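Local coordinates for fatty acid-binding protein TM_1468 (Thermotoga maritima, PDB 1VPV) that binds long-chain fatty acids such as palmitate and may take part in lipid transport or fatty acid metabolism, at residues A[16-21]-A[88-93]; A[27-32]-A[270-275]; A[162-165]-A[169-172]. All coordinates share one frame; numbering follows the deposited sequence.

Overall arrangement
Interaction 1 is buried within the first half of the chain, where a strand of one mixed sheet meets the covering helix 80-92 through a lysine chain laid over a tyrosine ring. Interaction 2 is a surface contact between the two halves of the fold: segment 27-32, leading into helix 29-32 after strand 15-20, meets edge strand 267-275 of the second sheet through apolar groups and one water. Interaction 3, partly buried, reaches that same second sheet at inner strand 170-176 and joins it to the helix just before it. There a salt bridge and a backbone hydrogen bond are added to apolar packing, whereas interactions 1 and 2 have no direct hydrogen bond across their segments.

Interaction 1 of 3, residues A[16-21]-A[88-93]; sequences KILVDS and LKYKEE
The ring of Tyr90, which loses the most surface here, receives the aliphatic chain of Lys16 on one face and the tip of Leu18 at its edge. Lys16 CG sits 3.6 Å from the centroid of the Tyr90 ring, only 1° off the ring normal, a well-centred CH-pi contact. A bend at chi2 (83°) turns the lysine chain so that it runs on across the face, bringing Lys16 CD to 3.8 Å from Tyr90 CE1. The ammonium group thus passes beyond the ring to a salt bridge with Asp34. Leu18, two residues along the strand and on the same side, puts CD1 3.2 Å from Tyr90 OH, near the ring plane. That hydroxyl is not left to an apolar neighbour alone, for it is hydrogen-bonded to Asp36, and the phenol therefore combines a hydrophobic flank with a satisfied polar end. The contact seats the last turn of helix 80-92 on one side of a mixed sheet. Strand 15-20 runs there between strands 35-43 and 97-102; Tyr90 also touches Val98 of the latter, while Ile17 points away from Tyr90 to meet Ala141 and Arg145 of helix 138-149.

Interaction 2 of 3, residues A[27-32]-A[270-275]; sequences FSWMEK and DEIISP
Ile272 faces Ser28 and Trp29 with both branches of its side chain, while farther along the strand Pro275 meets the ring of Phe27. The bond from CA to CB is directed at segment 27-32, and at CB the isoleucine forks. Its CG2 branch lies obliquely against the six-membered part of the indole, with Ile272 CG2 3.7 Å from Trp29 CZ2. CG1, anti to the backbone N (chi1 -176°), carries the longer branch to the neighbouring pyrrole nitrogen, where Ile272 CD1 lies 3.7 Å from Trp29 NE1. The same methyl also lies 3.8 Å from Ser28 OG. The two methyls thus lie along one stretch of the indole, CZ2-CE2-NE1, and CD1 also abuts the serine. Phe27 CE2 approaches Pro275 CG at 3.6 Å, again at a slant to the ring. Polar linkage is indirect: a water accepts from Phe27 N at 3.3 Å and donates to Ile273 O at 2.9 Å, bridging the two backbones. Strand 267-275 forms an edge of its six-stranded sheet, paired with strand 241-248. Trp29 reaches over to Ile245 of that neighbour, and Phe27 and Pro275 both touch helix 56-68. Helix 29-32 comes from the part of the chain that builds the other sheet, so this contact joins the two halves of the DegV fold.

Interaction 3 of 3, residues A[162-165]-A[169-172]; sequences DERM and DFKA
Arg164 and Asp169 close a short helix-to-strand connection of the DegV fold, in which helix 154-166 ends and the chain turns within a few residues into strand 170-176. Two kinds of backbone link tie the turn. Asp169 N donates to Arg164 O at 3.0 Å with a nearly straight N-H...O angle of 168°, a bond from residue i+5 back to residue i, one step longer than the helical pattern. A water takes the next place, accepting from Phe170 N and donating to Met165 O at 3.2 Å, so it spans the gap between the helix end and the first strand residue. The strand started here carries Ala172, which touches the bound palmitate. The ionic part is carried by the same two residues, Arg164 and Asp169. Arg164 NE donates to Asp169 OD2 at 3.0 Å, with the oxygen lying in the guanidinium plane; NE meets OD2 on its anti side and well out of the carboxylate plane, the two planes standing 58° apart. A bend at chi3 (60°) in the arginine chain curls it round this oxygen, and Arg164 CG comes within 3.2 Å of Asp169 OD2. Each partner has a second charge: Arg164 NH2 pairs with Glu294, and Asp169 OD1 with Arg298, extending the ion pair into a network at the C-terminal end of the chain. Apolar contacts centre on Phe170, whose ring also packs on Leu139 and Pro140 of helix 138-149. Met165, a selenomethionine, lays CG near the plane of the ring at its edge, 3.8 Å from Phe170 CD2. Arg164 CB touches the ring obliquely, 3.9 Å from Phe170 CE2, while the far end of the ring lies over one face of the guanidinium, Phe170 CZ 4.3 Å from Arg164 CZ.

Interaction 1 of 3, residues A[16-21]-A[88-93]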
ATOM      1  N   LYS A  16       6.199 -15.644   9.894  1.00 21.64           N
ATOM      2  CA  LYS A  16       6.518 -14.219   9.714  1.00 20.92           C
ATOM      3  C   LYS A  16       5.774 -13.684   8.512  1.00 22.43           C
ATOM      4  O   LYS A  16       5.680 -14.370   7.490  1.00 23.23           O
ATOM      5  CB  LYS A  16       8.001 -14.018   9.429  1.00 20.75           C
ATOM      6  CG  LYS A  16       8.426 -12.555   9.472  1.00 18.26           C
ATOM      7  CD  LYS A  16       8.690 -12.129  10.926  1.00 18.18           C
ATOM      8  CE  LYS A  16       8.557 -10.646  11.101  1.00 17.18           C
ATOM      9  NZ  LYS A  16       8.791 -10.318  12.520  1.00 16.92           N
ATOM     10  N   ILE A  17       5.273 -12.457   8.618  1.00 21.81           N
ATOM     11  CA  ILE A  17       4.676 -11.798   7.475  1.00 21.17           C
ATOM     12  C   ILE A  17       5.586 -10.625   7.117  1.00 22.06           C
ATOM     13  O   ILE A  17       5.954  -9.825   7.966  1.00 21.19           O
ATOM     14  CB  ILE A  17       3.256 -11.310   7.773  1.00 20.01           C
ATOM     15  CG1 ILE A  17       2.331 -12.500   7.982  1.00 24.20           C
ATOM     16  CG2 ILE A  17       2.731 -10.421   6.637  1.00 17.04           C
ATOM     17  CD1 ILE A  17       0.933 -12.142   8.539  1.00 22.72           C
ATOM     18  N   LEU A  18       5.962 -10.544   5.853  1.00 21.05           N
ATOM     19  CA  LEU A  18       6.766  -9.440   5.371  1.00 22.69           C
ATOM     20  C   LEU A  18       5.991  -8.681   4.295  1.00 22.34           C
ATOM     21  O   LEU A  18       5.457  -9.287   3.363  1.00 25.40           O
ATOM     22  CB  LEU A  18       8.064  -9.986   4.786  1.00 23.21           C
ATOM     23  CG  LEU A  18       9.024  -8.952   4.223  1.00 20.44           C
ATOM     24  CD1 LEU A  18       9.619  -8.126   5.325  1.00 20.28           C
ATOM     25  CD2 LEU A  18      10.107  -9.696   3.449  1.00 23.16           C
ATOM     26  N   VAL A  19       5.892  -7.367   4.427  1.00 21.91           N
ATOM     27  CA  VAL A  19       5.445  -6.530   3.278  1.00 20.81           C
ATOM     28  C   VAL A  19       6.639  -5.652   2.900  1.00 20.65           C
ATOM     29  O   VAL A  19       7.615  -5.562   3.636  1.00 22.43           O
ATOM     30  CB  VAL A  19       4.205  -5.666   3.595  1.00 19.35           C
ATOM     31  CG1 VAL A  19       3.011  -6.555   4.061  1.00 21.20           C
ATOM     32  CG2 VAL A  19       4.527  -4.601   4.662  1.00 23.14           C
ATOM     33  N   ASP A  20       6.565  -5.026   1.741  1.00 22.93           N
ATOM     34  CA  ASP A  20       7.555  -4.070   1.325  1.00 23.65           C
ATOM     35  C   ASP A  20       7.140  -2.665   1.756  1.00 24.97           C
ATOM     36  O   ASP A  20       5.995  -2.455   2.166  1.00 22.45           O
ATOM     37  CB  ASP A  20       7.790  -4.185  -0.171  1.00 26.48           C
ATOM     38  CG  ASP A  20       6.596  -3.747  -0.994  1.00 33.89           C
ATOM     39  OD1 ASP A  20       6.249  -2.526  -0.974  1.00 37.39           O
ATOM     40  OD2 ASP A  20       6.040  -4.634  -1.684  1.00 36.11           O
ATOM     41  N   SER A  21       8.080  -1.712   1.697  1.00 24.84           N
ATOM     42  CA  SER A  21       7.832  -0.370   2.231  1.00 24.94           C
ATOM     43  C   SER A  21       6.690   0.376   1.516  1.00 23.75           C
ATOM     44  O   SER A  21       6.080   1.279   2.086  1.00 22.82           O
ATOM     45  CB  SER A  21       9.088   0.472   2.157  1.00 23.29           C
ATOM     46  OG  SER A  21       9.501   0.578   0.819  1.00 28.16           O
ATOM     47  N   LEU A  88      16.633 -15.290   5.934  1.00 19.92           N
ATOM     48  CA  LEU A  88      17.579 -15.969   6.799  1.00 20.74           C
ATOM     49  C   LEU A  88      17.511 -15.480   8.232  1.00 21.05           C
ATOM     50  O   LEU A  88      17.647 -16.287   9.153  1.00 21.31           O
ATOM     51  CB  LEU A  88      18.998 -15.787   6.293  1.00 20.84           C
ATOM     52  CG  LEU A  88      19.256 -16.488   4.972  1.00 27.24           C
ATOM     53  CD1 LEU A  88      20.643 -16.097   4.478  1.00 25.06           C
ATOM     54  CD2 LEU A  88      19.132 -18.023   5.103  1.00 26.28           C
ATOM     55  N   LYS A  89      17.300 -14.179   8.428  1.00 20.19           N
ATOM     56  CA  LYS A  89      17.123 -13.658   9.775  1.00 22.59           C
ATOM     57  C   LYS A  89      15.894 -14.275  10.435  1.00 21.77           C
ATOM     58  O   LYS A  89      15.941 -14.640  11.609  1.00 23.49           O
ATOM     59  CB  LYS A  89      17.041 -12.140   9.777  1.00 23.16           C
ATOM     60  CG  LYS A  89      16.657 -11.516  11.127  1.00 25.52           C
ATOM     61  CD  LYS A  89      16.558  -9.982  10.961  1.00 30.28           C
ATOM     62  CE  LYS A  89      15.250  -9.400  11.495  1.00 40.54           C
ATOM     63  NZ  LYS A  89      15.186  -9.458  12.976  1.00 40.20           N
ATOM     64  N   TYR A  90      14.807 -14.408   9.682  1.00 22.39           N
ATOM     65  CA  TYR A  90      13.601 -15.056  10.194  1.00 22.31           C
ATOM     66  C   TYR A  90      13.857 -16.511  10.543  1.00 21.59           C
ATOM     67  O   TYR A  90      13.369 -16.990  11.560  1.00 20.55           O
ATOM     68  CB  TYR A  90      12.436 -14.927   9.215  1.00 22.43           C
ATOM     69  CG  TYR A  90      12.141 -13.493   8.816  1.00 21.47           C
ATOM     70  CD1 TYR A  90      12.299 -12.436   9.706  1.00 22.13           C
ATOM     71  CD2 TYR A  90      11.683 -13.199   7.544  1.00 25.46           C
ATOM     72  CE1 TYR A  90      12.000 -11.120   9.318  1.00 18.24           C
ATOM     73  CE2 TYR A  90      11.398 -11.903   7.159  1.00 20.61           C
ATOM     74  CZ  TYR A  90      11.556 -10.874   8.041  1.00 15.75           C
ATOM     75  OH  TYR A  90      11.272  -9.595   7.598  1.00 22.39           O
ATOM     76  N   LYS A  91      14.661 -17.188   9.731  1.00 22.27           N
ATOM     77  CA  LYS A  91      15.034 -18.565   9.984  1.00 22.66           C
ATOM     78  C   LYS A  91      15.791 -18.752  11.290  1.00 22.40           C
ATOM     79  O   LYS A  91      15.462 -19.634  12.088  1.00 22.38           O
ATOM     80  CB  LYS A  91      15.907 -19.057   8.843  1.00 25.18           C
ATOM     81  CG  LYS A  91      16.385 -20.497   8.951  1.00 23.10           C
ATOM     82  CD  LYS A  91      16.912 -20.941   7.602  1.00 26.44           C
ATOM     83  CE  LYS A  91      17.915 -22.071   7.733  1.00 32.98           C
ATOM     84  NZ  LYS A  91      17.325 -23.177   8.523  1.00 31.34           N
ATOM     85  N   GLU A  92      16.810 -17.937  11.493  1.00 22.68           N
ATOM     86  CA  GLU A  92      17.617 -18.003  12.700  1.00 23.84           C
ATOM     87  C   GLU A  92      16.804 -17.564  13.922  1.00 23.82           C
ATOM     88  O   GLU A  92      17.142 -17.938  15.044  1.00 24.92           O
ATOM     89  CB  GLU A  92      18.903 -17.162  12.563  1.00 24.89           C
ATOM     90  N   GLU A  93      15.734 -16.794  13.717  1.00 21.84           N
ATOM     91  CA  GLU A  93      14.785 -16.507  14.805  1.00 22.13           C
ATOM     92  C   GLU A  93      13.682 -17.570  14.973  1.00 21.42           C
ATOM     93  O   GLU A  93      12.706 -17.330  15.678  1.00 22.78           O
ATOM     94  CB  GLU A  93      14.104 -15.152  14.608  1.00 24.86           C
ATOM     95  CG  GLU A  93      14.998 -13.922  14.659  1.00 20.15           C
ATOM     96  CD  GLU A  93      14.245 -12.687  14.258  1.00 26.19           C
ATOM     97  OE1 GLU A  93      13.055 -12.814  13.875  1.00 37.44           O
ATOM     98  OE2 GLU A  93      14.831 -11.577  14.310  1.00 31.01           O
TER

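Interaction 2 of 3, residues A[27-32]-A[270-275]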
ATOM      1  N   PHE A  27       2.025   1.971  11.721  1.00 23.43           N
ATOM      2  CA  PHE A  27       3.187   1.663  12.575  1.00 24.25           C
ATOM      3  C   PHE A  27       2.853   0.588  13.595  1.00 23.83           C
ATOM      4  O   PHE A  27       3.659  -0.313  13.807  1.00 26.57           O
ATOM      5  CB  PHE A  27       3.780   2.935  13.232  1.00 24.84           C
ATOM      6  CG  PHE A  27       4.276   3.928  12.218  1.00 27.01           C
ATOM      7  CD1 PHE A  27       5.329   3.595  11.369  1.00 28.96           C
ATOM      8  CD2 PHE A  27       3.640   5.147  12.037  1.00 21.41           C
ATOM      9  CE1 PHE A  27       5.756   4.479  10.371  1.00 30.04           C
ATOM     10  CE2 PHE A  27       4.076   6.053  11.052  1.00 24.04           C
ATOM     11  CZ  PHE A  27       5.130   5.707  10.221  1.00 30.86           C
ATOM     12  N   SER A  28       1.666   0.668  14.208  1.00 23.29           N
ATOM     13  CA  SER A  28       1.341  -0.184  15.353  1.00 21.63           C
ATOM     14  C   SER A  28       1.095  -1.626  14.957  1.00 22.82           C
ATOM     15  O   SER A  28       1.206  -2.526  15.781  1.00 26.79           O
ATOM     16  CB  SER A  28       0.128   0.360  16.114  1.00 21.64           C
ATOM     17  OG  SER A  28      -0.940   0.666  15.235  1.00 26.83           O
ATOM     18  N   TRP A  29       0.758  -1.863  13.699  1.00 22.82           N
ATOM     19  CA  TRP A  29       0.450  -3.200  13.240  1.00 21.52           C
ATOM     20  C   TRP A  29       1.683  -4.030  13.108  1.00 24.00           C
ATOM     21  O   TRP A  29       1.586  -5.253  12.989  1.00 25.00           O
ATOM     22  CB  TRP A  29      -0.214  -3.170  11.895  1.00 22.58           C
ATOM     23  CG  TRP A  29      -1.610  -2.659  11.914  1.00 22.82           C
ATOM     24  CD1 TRP A  29      -2.210  -1.919  12.883  1.00 19.90           C
ATOM     25  CD2 TRP A  29      -2.567  -2.832  10.881  1.00 19.28           C
ATOM     26  NE1 TRP A  29      -3.495  -1.631  12.531  1.00 24.04           N
ATOM     27  CE2 TRP A  29      -3.746  -2.180  11.301  1.00 18.83           C
ATOM     28  CE3 TRP A  29      -2.546  -3.494   9.637  1.00 18.66           C
ATOM     29  CZ2 TRP A  29      -4.898  -2.160  10.531  1.00 16.60           C
ATOM     30  CZ3 TRP A  29      -3.678  -3.488   8.865  1.00 21.27           C
ATOM     31  CH2 TRP A  29      -4.854  -2.812   9.310  1.00 26.91           C
HETATM   32  N   MSE A  30       2.847  -3.401  13.108  1.00 24.96           N
HETATM   33  CA  MSE A  30       4.070  -4.178  12.883  1.00 29.36           C
HETATM   34  C   MSE A  30       4.290  -5.169  14.015  1.00 26.07           C
HETATM   35  O   MSE A  30       4.459  -6.369  13.775  1.00 24.38           O
HETATM   36  CB  MSE A  30       5.264  -3.265  12.715  1.00 25.73           C
HETATM   37  CG  MSE A  30       5.152  -2.458  11.465  1.00 37.14           C
HETATM   38 SE   MSE A  30       6.806  -1.564  10.944  1.00 47.12          SE
HETATM   39  CE  MSE A  30       6.806  -0.208  12.335  1.00 49.64           C
ATOM     40  N   GLU A  31       4.212  -4.664  15.243  1.00 24.56           N
ATOM     41  CA  GLU A  31       4.334  -5.489  16.429  1.00 24.60           C
ATOM     42  C   GLU A  31       3.032  -6.290  16.686  1.00 23.17           C
ATOM     43  O   GLU A  31       3.063  -7.448  17.054  1.00 24.00           O
ATOM     44  CB  GLU A  31       4.701  -4.612  17.635  1.00 23.74           C
ATOM     45  CG  GLU A  31       5.930  -5.101  18.394  1.00 33.46           C
ATOM     46  N   LYS A  32       1.894  -5.659  16.464  1.00 21.96           N
ATOM     47  CA  LYS A  32       0.617  -6.216  16.833  1.00 21.78           C
ATOM     48  C   LYS A  32       0.258  -7.463  15.978  1.00 22.19           C
ATOM     49  O   LYS A  32      -0.284  -8.431  16.511  1.00 19.61           O
ATOM     50  CB  LYS A  32      -0.436  -5.111  16.699  1.00 21.06           C
ATOM     51  CG  LYS A  32      -1.879  -5.495  16.979  1.00 24.99           C
ATOM     52  CD  LYS A  32      -2.725  -4.211  17.129  1.00 28.27           C
ATOM     53  CE  LYS A  32      -4.178  -4.384  16.680  1.00 38.06           C
ATOM     54  NZ  LYS A  32      -4.876  -5.491  17.379  1.00 42.58           N
ATOM     55  N   ASP A 270     -13.666  -0.830  11.377  1.00 22.79           N
ATOM     56  CA  ASP A 270     -12.349  -0.494  11.908  1.00 22.59           C
ATOM     57  C   ASP A 270     -11.685   0.463  10.952  1.00 22.47           C
ATOM     58  O   ASP A 270     -11.854   0.352   9.739  1.00 21.43           O
ATOM     59  CB  ASP A 270     -11.461  -1.748  12.072  1.00 24.38           C
ATOM     60  CG  ASP A 270     -10.183  -1.481  12.904  1.00 25.29           C
ATOM     61  OD1 ASP A 270     -10.233  -1.665  14.125  1.00 36.33           O
ATOM     62  OD2 ASP A 270      -9.113  -1.125  12.355  1.00 33.25           O
ATOM     63  N   GLU A 271     -10.937   1.411  11.504  1.00 22.34           N
ATOM     64  CA  GLU A 271     -10.160   2.303  10.694  1.00 23.86           C
ATOM     65  C   GLU A 271      -8.892   2.739  11.378  1.00 20.72           C
ATOM     66  O   GLU A 271      -8.831   2.850  12.589  1.00 17.33           O
ATOM     67  CB  GLU A 271     -10.980   3.530  10.297  1.00 25.52           C
ATOM     68  CG  GLU A 271     -11.390   4.402  11.434  1.00 30.38           C
ATOM     69  CD  GLU A 271     -11.607   5.865  11.024  1.00 40.51           C
ATOM     70  OE1 GLU A 271     -11.476   6.188   9.822  1.00 44.68           O
ATOM     71  OE2 GLU A 271     -11.925   6.696  11.906  1.00 41.29           O
ATOM     72  N   ILE A 272      -7.882   3.003  10.576  1.00 19.55           N
ATOM     73  CA  ILE A 272      -6.655   3.567  11.099  1.00 20.89           C
ATOM     74  C   ILE A 272      -6.042   4.420   9.970  1.00 20.41           C
ATOM     75  O   ILE A 272      -6.346   4.209   8.808  1.00 17.37           O
ATOM     76  CB  ILE A 272      -5.710   2.452  11.586  1.00 19.43           C
ATOM     77  CG1 ILE A 272      -4.472   3.040  12.211  1.00 19.49           C
ATOM     78  CG2 ILE A 272      -5.327   1.495  10.429  1.00 18.82           C
ATOM     79  CD1 ILE A 272      -3.722   2.059  13.068  1.00 22.85           C
ATOM     80  N   ILE A 273      -5.235   5.403  10.340  1.00 21.39           N
ATOM     81  CA  ILE A 273      -4.573   6.269   9.389  1.00 23.22           C
ATOM     82  C   ILE A 273      -3.100   5.865   9.299  1.00 24.69           C
ATOM     83  O   ILE A 273      -2.465   5.616  10.315  1.00 27.24           O
ATOM     84  CB  ILE A 273      -4.724   7.758   9.812  1.00 24.05           C
ATOM     85  CG1 ILE A 273      -6.172   8.209   9.554  1.00 29.42           C
ATOM     86  CG2 ILE A 273      -3.772   8.665   9.030  1.00 24.24           C
ATOM     87  CD1 ILE A 273      -6.517   9.532  10.197  1.00 27.55           C
ATOM     88  N   SER A 274      -2.568   5.816   8.084  1.00 24.92           N
ATOM     89  CA  SER A 274      -1.157   5.521   7.848  1.00 24.17           C
ATOM     90  C   SER A 274      -0.505   6.493   6.858  1.00 21.26           C
ATOM     91  O   SER A 274      -0.941   6.619   5.701  1.00 22.09           O
ATOM     92  CB  SER A 274      -1.015   4.110   7.292  1.00 24.76           C
ATOM     93  OG  SER A 274       0.336   3.728   7.211  1.00 24.43           O
ATOM     94  N   PRO A 275       0.561   7.159   7.284  1.00 19.97           N
ATOM     95  CA  PRO A 275       1.239   8.038   6.345  1.00 22.22           C
ATOM     96  C   PRO A 275       1.911   7.247   5.210  1.00 23.39           C
ATOM     97  O   PRO A 275       2.446   6.179   5.434  1.00 23.69           O
ATOM     98  CB  PRO A 275       2.289   8.731   7.204  1.00 21.52           C
ATOM     99  CG  PRO A 275       2.496   7.848   8.339  1.00 25.93           C
ATOM    100  CD  PRO A 275       1.206   7.148   8.600  1.00 19.87           C
TER
HETATM  101  O   HOH W   1      -0.092   4.471  11.445  1.00 22.52           O

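Interaction 3 of 3, residues A[162-165]-A[169-172]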
ATOM      1  N   ASP A 162      -6.666 -15.424  -2.279  1.00 25.06           N
ATOM      2  CA  ASP A 162      -6.950 -15.443  -3.718  1.00 25.93           C
ATOM      3  C   ASP A 162      -8.443 -15.228  -3.989  1.00 24.99           C
ATOM      4  O   ASP A 162      -8.807 -14.410  -4.831  1.00 25.77           O
ATOM      5  CB  ASP A 162      -6.477 -16.752  -4.366  1.00 27.21           C
ATOM      6  CG  ASP A 162      -6.358 -16.645  -5.885  1.00 34.58           C
ATOM      7  OD1 ASP A 162      -5.549 -15.813  -6.359  1.00 46.18           O
ATOM      8  OD2 ASP A 162      -7.064 -17.391  -6.608  1.00 40.88           O
ATOM      9  N   GLU A 163      -9.307 -15.957  -3.286  1.00 22.88           N
ATOM     10  CA  GLU A 163     -10.734 -15.788  -3.492  1.00 23.93           C
ATOM     11  C   GLU A 163     -11.157 -14.345  -3.240  1.00 22.50           C
ATOM     12  O   GLU A 163     -11.902 -13.774  -4.011  1.00 24.32           O
ATOM     13  CB  GLU A 163     -11.549 -16.679  -2.568  1.00 23.14           C
ATOM     14  CG  GLU A 163     -11.429 -18.136  -2.832  1.00 35.10           C
ATOM     15  CD  GLU A 163     -11.788 -18.982  -1.611  1.00 40.34           C
ATOM     16  OE1 GLU A 163     -12.809 -18.656  -0.937  1.00 46.37           O
ATOM     17  OE2 GLU A 163     -11.045 -19.960  -1.339  1.00 37.90           O
ATOM     18  N   ARG A 164     -10.699 -13.763  -2.145  1.00 22.82           N
ATOM     19  CA  ARG A 164     -11.117 -12.423  -1.799  1.00 24.85           C
ATOM     20  C   ARG A 164     -10.576 -11.341  -2.725  1.00 27.51           C
ATOM     21  O   ARG A 164     -11.339 -10.449  -3.135  1.00 27.91           O
ATOM     22  CB  ARG A 164     -10.851 -12.153  -0.321  1.00 26.07           C
ATOM     23  CG  ARG A 164     -11.839 -12.986   0.509  1.00 28.33           C
ATOM     24  CD  ARG A 164     -11.895 -12.632   1.930  1.00 30.65           C
ATOM     25  NE  ARG A 164     -12.295 -11.252   2.108  1.00 32.70           N
ATOM     26  CZ  ARG A 164     -12.081 -10.548   3.211  1.00 25.10           C
ATOM     27  NH1 ARG A 164     -11.491 -11.094   4.273  1.00 27.05           N
ATOM     28  NH2 ARG A 164     -12.491  -9.299   3.249  1.00 31.19           N
HETATM   29  N   MSE A 165      -9.304 -11.454  -3.103  1.00 31.19           N
HETATM   30  CA  MSE A 165      -8.720 -10.615  -4.144  1.00 36.07           C
HETATM   31  C   MSE A 165      -9.483 -10.745  -5.437  1.00 30.26           C
HETATM   32  O   MSE A 165      -9.735  -9.753  -6.084  1.00 27.06           O
HETATM   33  CB  MSE A 165      -7.259 -10.962  -4.395  1.00 33.22           C
HETATM   34  CG  MSE A 165      -6.309 -10.274  -3.416  1.00 46.93           C
HETATM   35 SE   MSE A 165      -4.525 -11.172  -3.280  1.00 63.22          SE
HETATM   36  CE  MSE A 165      -3.768 -10.246  -1.579  1.00 47.67           C
ATOM     37  N   ASP A 169     -12.287  -7.633  -2.955  1.00 22.78           N
ATOM     38  CA  ASP A 169     -12.557  -7.241  -1.579  1.00 21.41           C
ATOM     39  C   ASP A 169     -11.505  -6.305  -1.010  1.00 21.73           C
ATOM     40  O   ASP A 169     -11.698  -5.740   0.074  1.00 19.62           O
ATOM     41  CB  ASP A 169     -12.551  -8.483  -0.677  1.00 24.48           C
ATOM     42  CG  ASP A 169     -13.780  -9.362  -0.861  1.00 30.78           C
ATOM     43  OD1 ASP A 169     -14.798  -8.864  -1.366  1.00 25.03           O
ATOM     44  OD2 ASP A 169     -13.704 -10.556  -0.488  1.00 31.95           O
ATOM     45  N   PHE A 170     -10.350  -6.224  -1.669  1.00 21.33           N
ATOM     46  CA  PHE A 170      -9.319  -5.220  -1.315  1.00 23.01           C
ATOM     47  C   PHE A 170      -9.158  -4.206  -2.452  1.00 21.92           C
ATOM     48  O   PHE A 170      -8.891  -4.589  -3.579  1.00 24.86           O
ATOM     49  CB  PHE A 170      -7.994  -5.885  -1.013  1.00 21.32           C
ATOM     50  CG  PHE A 170      -8.114  -7.068  -0.074  1.00 27.56           C
ATOM     51  CD1 PHE A 170      -8.360  -6.873   1.272  1.00 29.39           C
ATOM     52  CD2 PHE A 170      -7.976  -8.357  -0.539  1.00 27.87           C
ATOM     53  CE1 PHE A 170      -8.463  -7.924   2.111  1.00 22.37           C
ATOM     54  CE2 PHE A 170      -8.073  -9.428   0.315  1.00 22.41           C
ATOM     55  CZ  PHE A 170      -8.314  -9.222   1.628  1.00 20.54           C
ATOM     56  N   LYS A 171      -9.352  -2.933  -2.142  1.00 21.73           N
ATOM     57  CA  LYS A 171      -9.331  -1.850  -3.120  1.00 22.08           C
ATOM     58  C   LYS A 171      -8.364  -0.764  -2.700  1.00 21.78           C
ATOM     59  O   LYS A 171      -8.115  -0.554  -1.506  1.00 20.80           O
ATOM     60  CB  LYS A 171     -10.734  -1.257  -3.234  1.00 23.15           C
ATOM     61  CG  LYS A 171     -11.793  -2.315  -3.495  1.00 21.85           C
ATOM     62  CD  LYS A 171     -13.111  -1.691  -3.661  1.00 26.75           C
ATOM     63  CE  LYS A 171     -14.153  -2.734  -3.952  1.00 29.68           C
ATOM     64  NZ  LYS A 171     -13.878  -3.351  -5.279  1.00 29.45           N
ATOM     65  N   ALA A 172      -7.787  -0.102  -3.697  1.00 21.24           N
ATOM     66  CA  ALA A 172      -6.938   1.083  -3.485  1.00 19.31           C
ATOM     67  C   ALA A 172      -7.467   2.212  -4.377  1.00 20.44           C
ATOM     68  O   ALA A 172      -7.560   2.056  -5.609  1.00 21.70           O
ATOM     69  CB  ALA A 172      -5.511   0.763  -3.812  1.00 18.99           C
TER
HETATM   70  O   HOH W   2      -8.814  -7.348  -4.166  1.00 26.66           O